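PDB 6KYY: pyridine nucleotide-disulphide oxidoreductase dimerisation region from Escherichia coli BL21, which is an FAD-dependent flavoprotein disulfide reductase induced by hypochlorous acid and probably involved in resistance to reactive chlorine species. Local coordinates for residues B[44-49]-B[88-93]; B[59-64]-B[181-186]; B[286-291]-B[318-323]. All blocks are in the same frame, centred on the assembly; numbering follows the deposited sequence.

Interaction 1: B[44-49]-B[88-93]; sequences AMYGGT and KNFHNL. With FAD (flavin-adenine dinucleotide), chain N.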
loop_
_atom_site.group_PDB
_atom_site.type_symbol
_atom_site.label_atom_id
_atom_site.label_comp_id
_atom_site.label_asym_id
_atom_site.label_seq_id
_atom_site.Cartn_x
_atom_site.Cartn_y
_atom_site.Cartn_z
ATOM N N ALA B 44 28.136 -9.227 11.640
ATOM C CA ALA B 44 27.378 -8.976 10.424
ATOM C C ALA B 44 25.903 -9.306 10.598
ATOM O O ALA B 44 25.140 -9.249 9.628
ATOM C CB ALA B 44 27.962 -9.775 9.257
ATOM N N MET B 45 25.491 -9.658 11.817
ATOM C CA MET B 45 24.102 -9.966 12.125
ATOM C C MET B 45 23.496 -8.976 13.110
ATOM O O MET B 45 22.429 -9.254 13.673
ATOM C CB MET B 45 23.983 -11.391 12.672
ATOM C CG MET B 45 24.074 -12.465 11.607
ATOM S SD MET B 45 22.701 -12.385 10.445
ATOM C CE MET B 45 21.867 -13.928 10.814
ATOM N N TYR B 46 24.155 -7.843 13.347
ATOM C CA TYR B 46 23.561 -6.783 14.149
ATOM C C TYR B 46 22.241 -6.351 13.526
ATOM O O TYR B 46 22.176 -6.043 12.332
ATOM C CB TYR B 46 24.512 -5.589 14.243
ATOM C CG TYR B 46 25.726 -5.800 15.121
ATOM C CD1 TYR B 46 25.698 -6.691 16.186
ATOM C CD2 TYR B 46 26.901 -5.093 14.887
ATOM C CE1 TYR B 46 26.809 -6.876 16.990
ATOM C CE2 TYR B 46 28.014 -5.272 15.684
ATOM C CZ TYR B 46 27.963 -6.164 16.734
ATOM O OH TYR B 46 29.072 -6.340 17.525
ATOM N N GLY B 47 21.183 -6.340 14.329
ATOM C CA GLY B 47 19.869 -5.985 13.846
ATOM C C GLY B 47 18.956 -7.156 13.556
ATOM O O GLY B 47 17.749 -6.947 13.380
ATOM N N GLY B 48 19.490 -8.369 13.488
ATOM C CA GLY B 48 18.682 -9.565 13.357
ATOM C C GLY B 48 18.772 -10.174 11.967
ATOM O O GLY B 48 19.435 -9.662 11.064
ATOM N N THR B 49 18.065 -11.298 11.825
ATOM C CA THR B 49 18.062 -12.038 10.565
ATOM C C THR B 49 17.420 -11.227 9.442
ATOM O O THR B 49 17.920 -11.216 8.310
ATOM C CB THR B 49 17.329 -13.369 10.757
ATOM O OG1 THR B 49 18.189 -14.306 11.419
ATOM C CG2 THR B 49 16.884 -13.950 9.425
ATOM N N LYS B 88 22.669 1.258 12.279
ATOM C CA LYS B 88 21.668 1.946 13.088
ATOM C C LYS B 88 21.099 1.022 14.158
ATOM O O LYS B 88 20.825 1.458 15.282
ATOM C CB LYS B 88 20.553 2.490 12.195
ATOM C CG LYS B 88 19.407 3.149 12.951
ATOM C CD LYS B 88 19.430 4.660 12.789
ATOM C CE LYS B 88 18.413 5.329 13.699
ATOM N NZ LYS B 88 18.975 5.621 15.047
ATOM N N ASN B 89 20.921 -0.262 13.832
ATOM C CA ASN B 89 20.382 -1.199 14.810
ATOM C C ASN B 89 21.390 -1.518 15.904
ATOM O O ASN B 89 20.998 -1.778 17.047
ATOM C CB ASN B 89 19.934 -2.485 14.122
ATOM C CG ASN B 89 18.442 -2.525 13.882
ATOM O OD1 ASN B 89 17.658 -2.751 14.804
ATOM N ND2 ASN B 89 18.039 -2.295 12.640
ATOM N N PHE B 90 22.684 -1.513 15.580
ATOM C CA PHE B 90 23.694 -1.738 16.608
ATOM C C PHE B 90 23.790 -0.544 17.547
ATOM O O PHE B 90 23.829 -0.705 18.772
ATOM C CB PHE B 90 25.054 -2.023 15.972
ATOM C CG PHE B 90 26.197 -1.962 16.947
ATOM C CD1 PHE B 90 26.389 -2.974 17.872
ATOM C CD2 PHE B 90 27.071 -0.885 16.950
ATOM C CE1 PHE B 90 27.434 -2.922 18.775
ATOM C CE2 PHE B 90 28.116 -0.825 17.853
ATOM C CZ PHE B 90 28.298 -1.845 18.766
ATOM N N HIS B 91 23.826 0.667 16.986
ATOM C CA HIS B 91 24.027 1.856 17.808
ATOM C C HIS B 91 22.804 2.178 18.654
ATOM O O HIS B 91 22.946 2.697 19.767
ATOM C CB HIS B 91 24.396 3.048 16.925
ATOM C CG HIS B 91 25.869 3.212 16.720
ATOM N ND1 HIS B 91 26.679 3.864 17.626
ATOM C CD2 HIS B 91 26.681 2.808 15.715
ATOM C CE1 HIS B 91 27.925 3.855 17.187
ATOM N NE2 HIS B 91 27.954 3.220 16.029
ATOM N N ASN B 92 21.600 1.873 18.161
ATOM C CA ASN B 92 20.398 2.138 18.947
ATOM C C ASN B 92 20.357 1.314 20.227
ATOM O O ASN B 92 19.597 1.647 21.142
ATOM C CB ASN B 92 19.148 1.873 18.106
ATOM C CG ASN B 92 18.477 3.152 17.645
ATOM O OD1 ASN B 92 19.008 4.248 17.833
ATOM N ND2 ASN B 92 17.303 3.021 17.041
ATOM N N LEU B 93 21.156 0.251 20.311
ATOM C CA LEU B 93 21.321 -0.528 21.530
ATOM C C LEU B 93 22.597 -0.164 22.279
ATOM O O LEU B 93 22.571 0.020 23.499
ATOM C CB LEU B 93 21.327 -2.027 21.202
ATOM C CG LEU B 93 20.004 -2.781 21.336
ATOM C CD1 LEU B 93 19.147 -2.575 20.099
ATOM C CD2 LEU B 93 20.258 -4.261 21.580
HETATM P PA FAD N . 16.446 -13.556 14.268
HETATM O O1A FAD N . 16.569 -14.778 13.438
HETATM O O2A FAD N . 16.015 -12.286 13.526
HETATM O O5B FAD N . 17.783 -13.280 15.042
HETATM C C5B FAD N . 18.760 -14.322 15.243
HETATM C C4B FAD N . 20.039 -13.694 15.738
HETATM O O4B FAD N . 20.581 -14.476 16.828
HETATM C C3B FAD N . 21.150 -13.570 14.695
HETATM O O3B FAD N . 21.756 -12.285 14.759
HETATM C C2B FAD N . 22.123 -14.687 15.084
HETATM O O2B FAD N . 23.466 -14.363 14.738
HETATM C C1B FAD N . 21.952 -14.711 16.599
HETATM N N9A FAD N . 22.319 -15.977 17.228
HETATM C C8A FAD N . 21.951 -17.236 16.836
HETATM N N7A FAD N . 22.432 -18.195 17.592
HETATM C C5A FAD N . 23.172 -17.517 18.549
HETATM C C6A FAD N . 23.937 -17.958 19.646
HETATM N N6A FAD N . 24.089 -19.243 19.978
HETATM N N1A FAD N . 24.547 -17.019 20.403
HETATM C C2A FAD N . 24.398 -15.733 20.077
HETATM N N3A FAD N . 23.705 -15.200 19.068
HETATM C C4A FAD N . 23.111 -16.150 18.338
HETATM N N1 FAD N . 9.452 -12.449 7.862
HETATM C C2 FAD N . 8.401 -11.622 7.584
HETATM O O2 FAD N . 7.621 -11.248 8.468
HETATM N N3 FAD N . 8.196 -11.185 6.288
HETATM C C4 FAD N . 8.957 -11.519 5.185
HETATM O O4 FAD N . 8.679 -11.057 4.080
HETATM C C4X FAD N . 10.070 -12.402 5.489
HETATM N N5 FAD N . 10.863 -12.743 4.517
HETATM C C5X FAD N . 11.927 -13.580 4.808
HETATM C C6 FAD N . 12.775 -13.970 3.773
HETATM C C7 FAD N . 13.858 -14.809 4.013
HETATM C C7M FAD N . 14.754 -15.209 2.871
HETATM C C8 FAD N . 14.100 -15.272 5.317
HETATM C C8M FAD N . 15.264 -16.180 5.610
HETATM C C9 FAD N . 13.256 -14.886 6.353
HETATM C C9A FAD N . 12.175 -14.046 6.109
HETATM N N10 FAD N . 11.305 -13.631 7.136
HETATM C C10 FAD N . 10.239 -12.810 6.861
HETATM C "C1'" FAD N . 11.502 -14.090 8.519
HETATM C "C2'" FAD N . 12.329 -13.127 9.364
HETATM O "O2'" FAD N . 13.655 -13.025 8.844
HETATM C "C3'" FAD N . 12.393 -13.650 10.800
HETATM O "O3'" FAD N . 11.190 -14.352 11.091
HETATM C "C4'" FAD N . 12.603 -12.565 11.856
HETATM O "O4'" FAD N . 13.920 -12.027 11.733
HETATM C "C5'" FAD N . 12.368 -13.069 13.266
HETATM O "O5'" FAD N . 13.585 -13.665 13.761
HETATM P P FAD N . 13.836 -13.844 15.306
HETATM O O1P FAD N . 13.271 -12.638 16.062
HETATM O O2P FAD N . 13.325 -15.154 15.766
HETATM O O3P FAD N . 15.415 -13.802 15.447
#
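Tyr46 and Phe90 form an offset stack, their ring centroids 4.5 Å apart and their planes inclined by 22°. The side chains run side by side and point the same way, but the overlap is partial: CD1 of Phe90 sits over the centre of one face of the tyrosine ring, and Tyr46 CE2 approaches it to 3.6 Å. A chi1 of 167° swings the Phe90 ring alongside Tyr46. Next to the rings, Gly47 CA rests on Asn89 CB at 3.5 Å. Gly47 belongs to a type II turn from Met45 to Gly48, closed by a hydrogen bond of 3.1 Å from Gly48 N to Met45 O. Further out, Lys23 links the two segments through hydrogen bonds to Gly47 O and Asn89 OD1, while Val101 of strand 99-103 touches both aromatic side chains. Past the turn, Gly48 holds the N-cap position of helix 49-53, and Thr49 binds the FAD phosphate twice, through N to O2A at 2.8 Å and through OG1 to O1A at 2.6 Å. A turn held against helix 71-94 thus leads into a helix start that receives the phosphate, within the FAD-binding region of a pyridine nucleotide-disulfide oxidoreductase.

Interaction 2: B[59-64]-B[181-186]; sequences KTLVHD and ASMFAN. With FAD (flavin-adenine dinucleotide), chain N.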
loop_
_atom_site.group_PDB
_atom_site.type_symbol
_atom_site.label_atom_id
_atom_site.label_comp_id
_atom_site.label_asym_id
_atom_site.label_seq_id
_atom_site.Cartn_x
_atom_site.Cartn_y
_atom_site.Cartn_z
ATOM N N LYS B 59 13.551 -7.850 -0.258
ATOM C CA LYS B 59 12.563 -6.942 -0.831
ATOM C C LYS B 59 13.217 -5.758 -1.530
ATOM O O LYS B 59 12.659 -5.231 -2.499
ATOM C CB LYS B 59 11.601 -6.451 0.253
ATOM C CG LYS B 59 10.398 -7.365 0.513
ATOM C CD LYS B 59 10.793 -8.835 0.569
ATOM C CE LYS B 59 10.154 -9.547 1.746
ATOM N NZ LYS B 59 10.584 -10.970 1.852
ATOM N N THR B 60 14.379 -5.317 -1.038
ATOM C CA THR B 60 15.151 -4.292 -1.735
ATOM C C THR B 60 15.442 -4.713 -3.168
ATOM O O THR B 60 15.335 -3.906 -4.099
ATOM C CB THR B 60 16.462 -4.016 -0.990
ATOM O OG1 THR B 60 16.183 -3.660 0.372
ATOM C CG2 THR B 60 17.244 -2.890 -1.655
ATOM N N LEU B 61 15.803 -5.984 -3.364
ATOM C CA LEU B 61 16.108 -6.472 -4.702
ATOM C C LEU B 61 14.844 -6.639 -5.538
ATOM O O LEU B 61 14.850 -6.356 -6.741
ATOM C CB LEU B 61 16.876 -7.791 -4.611
ATOM C CG LEU B 61 18.360 -7.626 -4.276
ATOM C CD1 LEU B 61 18.858 -8.776 -3.421
ATOM C CD2 LEU B 61 19.188 -7.498 -5.546
ATOM N N VAL B 62 13.750 -7.098 -4.921
ATOM C CA VAL B 62 12.501 -7.276 -5.660
ATOM C C VAL B 62 12.003 -5.939 -6.195
ATOM O O VAL B 62 11.504 -5.852 -7.322
ATOM C CB VAL B 62 11.442 -7.965 -4.778
ATOM C CG1 VAL B 62 10.149 -8.163 -5.556
ATOM C CG2 VAL B 62 11.953 -9.306 -4.279
ATOM N N HIS B 63 12.137 -4.874 -5.399
ATOM C CA HIS B 63 11.729 -3.554 -5.867
ATOM C C HIS B 63 12.599 -3.090 -7.028
ATOM O O HIS B 63 12.104 -2.453 -7.967
ATOM C CB HIS B 63 11.783 -2.547 -4.719
ATOM C CG HIS B 63 11.366 -1.163 -5.111
ATOM N ND1 HIS B 63 12.263 -0.209 -5.541
ATOM C CD2 HIS B 63 10.147 -0.574 -5.143
ATOM C CE1 HIS B 63 11.616 0.909 -5.818
ATOM N NE2 HIS B 63 10.330 0.715 -5.585
ATOM N N ASP B 64 13.897 -3.398 -6.985
ATOM C CA ASP B 64 14.768 -3.073 -8.110
ATOM C C ASP B 64 14.536 -4.026 -9.275
ATOM O O ASP B 64 14.599 -3.618 -10.440
ATOM C CB ASP B 64 16.231 -3.109 -7.671
ATOM C CG ASP B 64 16.729 -1.760 -7.189
ATOM O OD1 ASP B 64 16.071 -0.742 -7.488
ATOM O OD2 ASP B 64 17.778 -1.719 -6.512
ATOM N N ALA B 181 12.033 -16.819 -7.147
ATOM C CA ALA B 181 11.742 -17.126 -8.543
ATOM C C ALA B 181 11.425 -15.858 -9.326
ATOM O O ALA B 181 12.030 -15.592 -10.371
ATOM C CB ALA B 181 10.585 -18.121 -8.632
ATOM N N SER B 182 10.479 -15.056 -8.830
ATOM C CA SER B 182 10.118 -13.824 -9.526
ATOM C C SER B 182 11.263 -12.820 -9.509
ATOM O O SER B 182 11.503 -12.133 -10.507
ATOM C CB SER B 182 8.867 -13.208 -8.898
ATOM O OG SER B 182 7.956 -14.204 -8.472
ATOM N N MET B 183 11.979 -12.724 -8.386
ATOM C CA MET B 183 13.020 -11.708 -8.252
ATOM C C MET B 183 14.106 -11.877 -9.307
ATOM O O MET B 183 14.537 -10.899 -9.928
ATOM C CB MET B 183 13.630 -11.758 -6.851
ATOM C CG MET B 183 14.774 -10.778 -6.648
ATOM S SD MET B 183 16.026 -11.389 -5.507
ATOM C CE MET B 183 15.083 -11.449 -3.989
ATOM N N PHE B 184 14.561 -13.110 -9.526
ATOM C CA PHE B 184 15.622 -13.333 -10.501
ATOM C C PHE B 184 15.082 -13.412 -11.923
ATOM O O PHE B 184 15.771 -13.001 -12.864
ATOM C CB PHE B 184 16.403 -14.596 -10.141
ATOM C CG PHE B 184 17.421 -14.384 -9.055
ATOM C CD1 PHE B 184 17.027 -14.262 -7.731
ATOM C CD2 PHE B 184 18.770 -14.292 -9.357
ATOM C CE1 PHE B 184 17.959 -14.059 -6.729
ATOM C CE2 PHE B 184 19.707 -14.090 -8.360
ATOM C CZ PHE B 184 19.301 -13.973 -7.045
ATOM N N ALA B 185 13.862 -13.925 -12.103
ATOM C CA ALA B 185 13.242 -13.886 -13.423
ATOM C C ALA B 185 12.914 -12.460 -13.838
ATOM O O ALA B 185 12.828 -12.167 -15.037
ATOM C CB ALA B 185 11.983 -14.751 -13.448
ATOM N N ASN B 186 12.726 -11.562 -12.868
ATOM C CA ASN B 186 12.570 -10.148 -13.188
ATOM C C ASN B 186 13.892 -9.544 -13.644
ATOM O O ASN B 186 13.916 -8.673 -14.523
ATOM C CB ASN B 186 12.027 -9.392 -11.977
ATOM C CG ASN B 186 10.513 -9.368 -11.933
ATOM O OD1 ASN B 186 9.844 -9.597 -12.942
ATOM N ND2 ASN B 186 9.963 -9.086 -10.759
HETATM P PA FAD N . 16.446 -13.556 14.268
HETATM O O1A FAD N . 16.569 -14.778 13.438
HETATM O O2A FAD N . 16.015 -12.286 13.526
HETATM O O5B FAD N . 17.783 -13.280 15.042
HETATM C C5B FAD N . 18.760 -14.322 15.243
HETATM C C4B FAD N . 20.039 -13.694 15.738
HETATM O O4B FAD N . 20.581 -14.476 16.828
HETATM C C3B FAD N . 21.150 -13.570 14.695
HETATM O O3B FAD N . 21.756 -12.285 14.759
HETATM C C2B FAD N . 22.123 -14.687 15.084
HETATM O O2B FAD N . 23.466 -14.363 14.738
HETATM C C1B FAD N . 21.952 -14.711 16.599
HETATM N N9A FAD N . 22.319 -15.977 17.228
HETATM C C8A FAD N . 21.951 -17.236 16.836
HETATM N N7A FAD N . 22.432 -18.195 17.592
HETATM C C5A FAD N . 23.172 -17.517 18.549
HETATM C C6A FAD N . 23.937 -17.958 19.646
HETATM N N6A FAD N . 24.089 -19.243 19.978
HETATM N N1A FAD N . 24.547 -17.019 20.403
HETATM C C2A FAD N . 24.398 -15.733 20.077
HETATM N N3A FAD N . 23.705 -15.200 19.068
HETATM C C4A FAD N . 23.111 -16.150 18.338
HETATM N N1 FAD N . 9.452 -12.449 7.862
HETATM C C2 FAD N . 8.401 -11.622 7.584
HETATM O O2 FAD N . 7.621 -11.248 8.468
HETATM N N3 FAD N . 8.196 -11.185 6.288
HETATM C C4 FAD N . 8.957 -11.519 5.185
HETATM O O4 FAD N . 8.679 -11.057 4.080
HETATM C C4X FAD N . 10.070 -12.402 5.489
HETATM N N5 FAD N . 10.863 -12.743 4.517
HETATM C C5X FAD N . 11.927 -13.580 4.808
HETATM C C6 FAD N . 12.775 -13.970 3.773
HETATM C C7 FAD N . 13.858 -14.809 4.013
HETATM C C7M FAD N . 14.754 -15.209 2.871
HETATM C C8 FAD N . 14.100 -15.272 5.317
HETATM C C8M FAD N . 15.264 -16.180 5.610
HETATM C C9 FAD N . 13.256 -14.886 6.353
HETATM C C9A FAD N . 12.175 -14.046 6.109
HETATM N N10 FAD N . 11.305 -13.631 7.136
HETATM C C10 FAD N . 10.239 -12.810 6.861
HETATM C "C1'" FAD N . 11.502 -14.090 8.519
HETATM C "C2'" FAD N . 12.329 -13.127 9.364
HETATM O "O2'" FAD N . 13.655 -13.025 8.844
HETATM C "C3'" FAD N . 12.393 -13.650 10.800
HETATM O "O3'" FAD N . 11.190 -14.352 11.091
HETATM C "C4'" FAD N . 12.603 -12.565 11.856
HETATM O "O4'" FAD N . 13.920 -12.027 11.733
HETATM C "C5'" FAD N . 12.368 -13.069 13.266
HETATM O "O5'" FAD N . 13.585 -13.665 13.761
HETATM P P FAD N . 13.836 -13.844 15.306
HETATM O O1P FAD N . 13.271 -12.638 16.062
HETATM O O2P FAD N . 13.325 -15.154 15.766
HETATM O O3P FAD N . 15.415 -13.802 15.447
#
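A chi1 of 177° swings Met183 CG to the far side from its amide N, and bends at chi2 and chi3 then lay the thioether against both Leu61 and Val62 of helix 55-65. Val62 answers with CG2, the branch left opposite the carbonyl carbon when CG1 takes the place away from N (chi1 -179°). The sulfur meets the root of the leucine side chain, Met183 SD lying 3.8 Å from Leu61 CB, whereas the terminal methyl Met183 CE lies 3.8 Å from Val62 CG2. The Val62 and Met183 side chains cross at about a right angle, and Val62 CG2 also lies 3.9 Å from Met183 CB. All three residues are buried and the contact is purely apolar; the helices come close here, with 5.2 Å between the CA atoms of Val62 and Met183. On another side of helix 55-65, Lys59 turns to the flavin, its NZ donating to FAD O4 at 2.9 Å and to FAD N5 at 3.2 Å. A salt bridge from Lys59 to Glu179 ties this amine to helix 175-186 as well. Leu61 continues onto helix 71-94, Ala181 and Ala185 pack on strand 190-194, and Thr60 meets Val377 of the second subunit.

Interaction 3: B[286-291]-B[318-323]; sequences RLHTTA and RDELLG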
loop_
_atom_site.group_PDB
_atom_site.type_symbol
_atom_site.label_atom_id
_atom_site.label_comp_id
_atom_site.label_asym_id
_atom_site.label_seq_id
_atom_site.Cartn_x
_atom_site.Cartn_y
_atom_site.Cartn_z
ATOM N N ARG B 286 2.631 -17.835 27.138
ATOM C CA ARG B 286 3.405 -16.699 27.610
ATOM C C ARG B 286 4.880 -16.826 27.256
ATOM O O ARG B 286 5.716 -16.137 27.852
ATOM C CB ARG B 286 3.237 -16.545 29.118
ATOM C CG ARG B 286 1.799 -16.417 29.550
ATOM C CD ARG B 286 1.506 -17.282 30.763
ATOM N NE ARG B 286 0.920 -18.566 30.396
ATOM C CZ ARG B 286 0.125 -19.273 31.191
ATOM N NH1 ARG B 286 -0.187 -18.814 32.395
ATOM N NH2 ARG B 286 -0.366 -20.434 30.778
ATOM N N LEU B 287 5.213 -17.711 26.312
ATOM C CA LEU B 287 6.588 -17.910 25.851
ATOM C C LEU B 287 7.506 -18.309 27.004
ATOM O O LEU B 287 8.637 -17.833 27.118
ATOM C CB LEU B 287 7.108 -16.667 25.133
ATOM C CG LEU B 287 6.194 -16.234 23.989
ATOM C CD1 LEU B 287 6.280 -14.739 23.783
ATOM C CD2 LEU B 287 6.540 -16.983 22.711
ATOM N N HIS B 288 7.009 -19.192 27.865
ATOM C CA HIS B 288 7.762 -19.708 28.999
ATOM C C HIS B 288 8.323 -21.077 28.638
ATOM O O HIS B 288 7.563 -22.001 28.330
ATOM C CB HIS B 288 6.877 -19.813 30.241
ATOM C CG HIS B 288 6.774 -18.543 31.025
ATOM N ND1 HIS B 288 7.836 -18.013 31.727
ATOM C CD2 HIS B 288 5.733 -17.703 31.228
ATOM C CE1 HIS B 288 7.454 -16.898 32.323
ATOM N NE2 HIS B 288 6.182 -16.687 32.036
ATOM N N THR B 289 9.645 -21.206 28.675
ATOM C CA THR B 289 10.260 -22.506 28.476
ATOM C C THR B 289 10.111 -23.352 29.742
ATOM O O THR B 289 9.645 -22.883 30.783
ATOM C CB THR B 289 11.730 -22.350 28.084
ATOM O OG1 THR B 289 12.144 -23.486 27.315
ATOM C CG2 THR B 289 12.607 -22.235 29.313
ATOM N N THR B 290 10.509 -24.623 29.642
ATOM C CA THR B 290 10.354 -25.540 30.766
ATOM C C THR B 290 11.210 -25.151 31.967
ATOM O O THR B 290 10.941 -25.620 33.077
ATOM C CB THR B 290 10.686 -26.970 30.335
ATOM O OG1 THR B 290 11.935 -26.982 29.631
ATOM C CG2 THR B 290 9.592 -27.517 29.429
ATOM N N ALA B 291 12.224 -24.315 31.773
ATOM C CA ALA B 291 13.054 -23.816 32.860
ATOM C C ALA B 291 12.543 -22.456 33.318
ATOM O O ALA B 291 12.163 -21.617 32.496
ATOM C CB ALA B 291 14.517 -23.707 32.426
ATOM N N ARG B 318 6.797 -8.356 27.362
ATOM C CA ARG B 318 6.781 -7.008 27.920
ATOM C C ARG B 318 5.550 -6.786 28.788
ATOM O O ARG B 318 5.597 -6.000 29.741
ATOM C CB ARG B 318 6.839 -5.964 26.804
ATOM C CG ARG B 318 7.093 -4.544 27.287
ATOM C CD ARG B 318 5.829 -3.697 27.214
ATOM N NE ARG B 318 5.903 -2.519 28.077
ATOM C CZ ARG B 318 4.985 -2.199 28.983
ATOM N NH1 ARG B 318 5.132 -1.109 29.725
ATOM N NH2 ARG B 318 3.918 -2.969 29.151
ATOM N N ASP B 319 4.448 -7.471 28.478
ATOM C CA ASP B 319 3.248 -7.370 29.296
ATOM C C ASP B 319 3.380 -8.126 30.611
ATOM O O ASP B 319 2.593 -7.884 31.532
ATOM C CB ASP B 319 2.038 -7.887 28.518
ATOM C CG ASP B 319 0.729 -7.334 29.043
ATOM O OD1 ASP B 319 0.737 -6.228 29.622
ATOM O OD2 ASP B 319 -0.310 -8.004 28.874
ATOM N N GLU B 320 4.347 -9.034 30.723
ATOM C CA GLU B 320 4.550 -9.761 31.969
ATOM C C GLU B 320 5.578 -9.087 32.871
ATOM O O GLU B 320 5.379 -9.013 34.087
ATOM C CB GLU B 320 4.982 -11.201 31.681
ATOM C CG GLU B 320 5.142 -12.052 32.930
ATOM C CD GLU B 320 5.238 -13.532 32.625
ATOM O OE1 GLU B 320 4.217 -14.237 32.762
ATOM O OE2 GLU B 320 6.338 -13.991 32.253
ATOM N N LEU B 321 6.672 -8.587 32.294
ATOM C CA LEU B 321 7.736 -8.001 33.099
ATOM C C LEU B 321 7.425 -6.573 33.529
ATOM O O LEU B 321 7.886 -6.139 34.590
ATOM C CB LEU B 321 9.056 -8.027 32.326
ATOM C CG LEU B 321 9.468 -9.354 31.690
ATOM C CD1 LEU B 321 10.768 -9.189 30.920
ATOM C CD2 LEU B 321 9.597 -10.439 32.746
ATOM N N LEU B 322 6.656 -5.829 32.733
ATOM C CA LEU B 322 6.444 -4.411 32.984
ATOM C C LEU B 322 5.006 -4.073 33.364
ATOM O O LEU B 322 4.658 -2.888 33.431
ATOM C CB LEU B 322 6.890 -3.596 31.767
ATOM C CG LEU B 322 8.397 -3.654 31.496
ATOM C CD1 LEU B 322 8.836 -2.547 30.550
ATOM C CD2 LEU B 322 9.188 -3.590 32.797
ATOM N N GLY B 323 4.165 -5.068 33.614
ATOM C CA GLY B 323 2.892 -4.848 34.272
ATOM C C GLY B 323 1.701 -5.054 33.350
ATOM O O GLY B 323 1.830 -5.391 32.172
#
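A polar surface contact joins the loop ahead of strand 294-296 to the C-terminal turn of helix 307-321, and a single histidine-carboxylate pair carries most of it. His288 and Glu320 extend from opposite directions and meet between the two backbones, which stay well apart: the nearest CA atoms, those of Arg286 and Glu320, are 8.3 Å from each other. His288 NE2 faces both carboxylate oxygens, and both bonds are weak. The one to Glu320 OE1 is long at 3.2 Å but nearly straight, with an N-H...O angle of 171°, and this oxygen lies at the ring edge in the imidazole plane. The other, to Glu320 OE2, is shorter at 2.7 Å yet strongly bent, at 121°. Ring and carboxylate planes are turned 37° from each other, so the fork is not coplanar with the imidazole. Glu320 spans the gap because its first torsion is trans and the chain stays extended beyond CG.

The loop runs from strand 259-261 to strand 294-296, which pairs in parallel with strand 130-132 of the mixed sheet containing the FAD-binding strands. Trp295 of that strand joins the cluster: its ring meets that of His288 at a slant, and its NE1 makes a weak hydrogen bond to Glu320 OE2. Arg286 adds a looser approach, its CB 4.4 Å from Glu320 OE1. Its NE stands 5.9 Å from Glu320 OE1 and has a long, weak ion pair with Asp284, so any influence on the carboxylate is probably slight. Leu287, next to His288 in the loop, packs on Asp313, Ile316 and Val317 of helix 307-321.

How the interactions relate
The three contacts show how one flavoprotein combines different kinds of packing, two of them around a shared cofactor. Interactions 1 and 2 alternate along the chain, the segments running 44-49, 59-64, 88-93 and 181-186; interaction 3 follows in series. Helices 55-65 and 71-94, one from each of the first two contacts, are consecutive. Those contacts have centres about 24 Å apart and nearest atoms about 10 Å apart, yet both touch FAD, so two separate packings meet one cofactor, at a phosphate and at the flavin. Interaction 3 lies about 24 Å from interaction 1 and about 39 Å from interaction 2, centre to centre, and ties a loop to helix 307-321 away from the annotated sites.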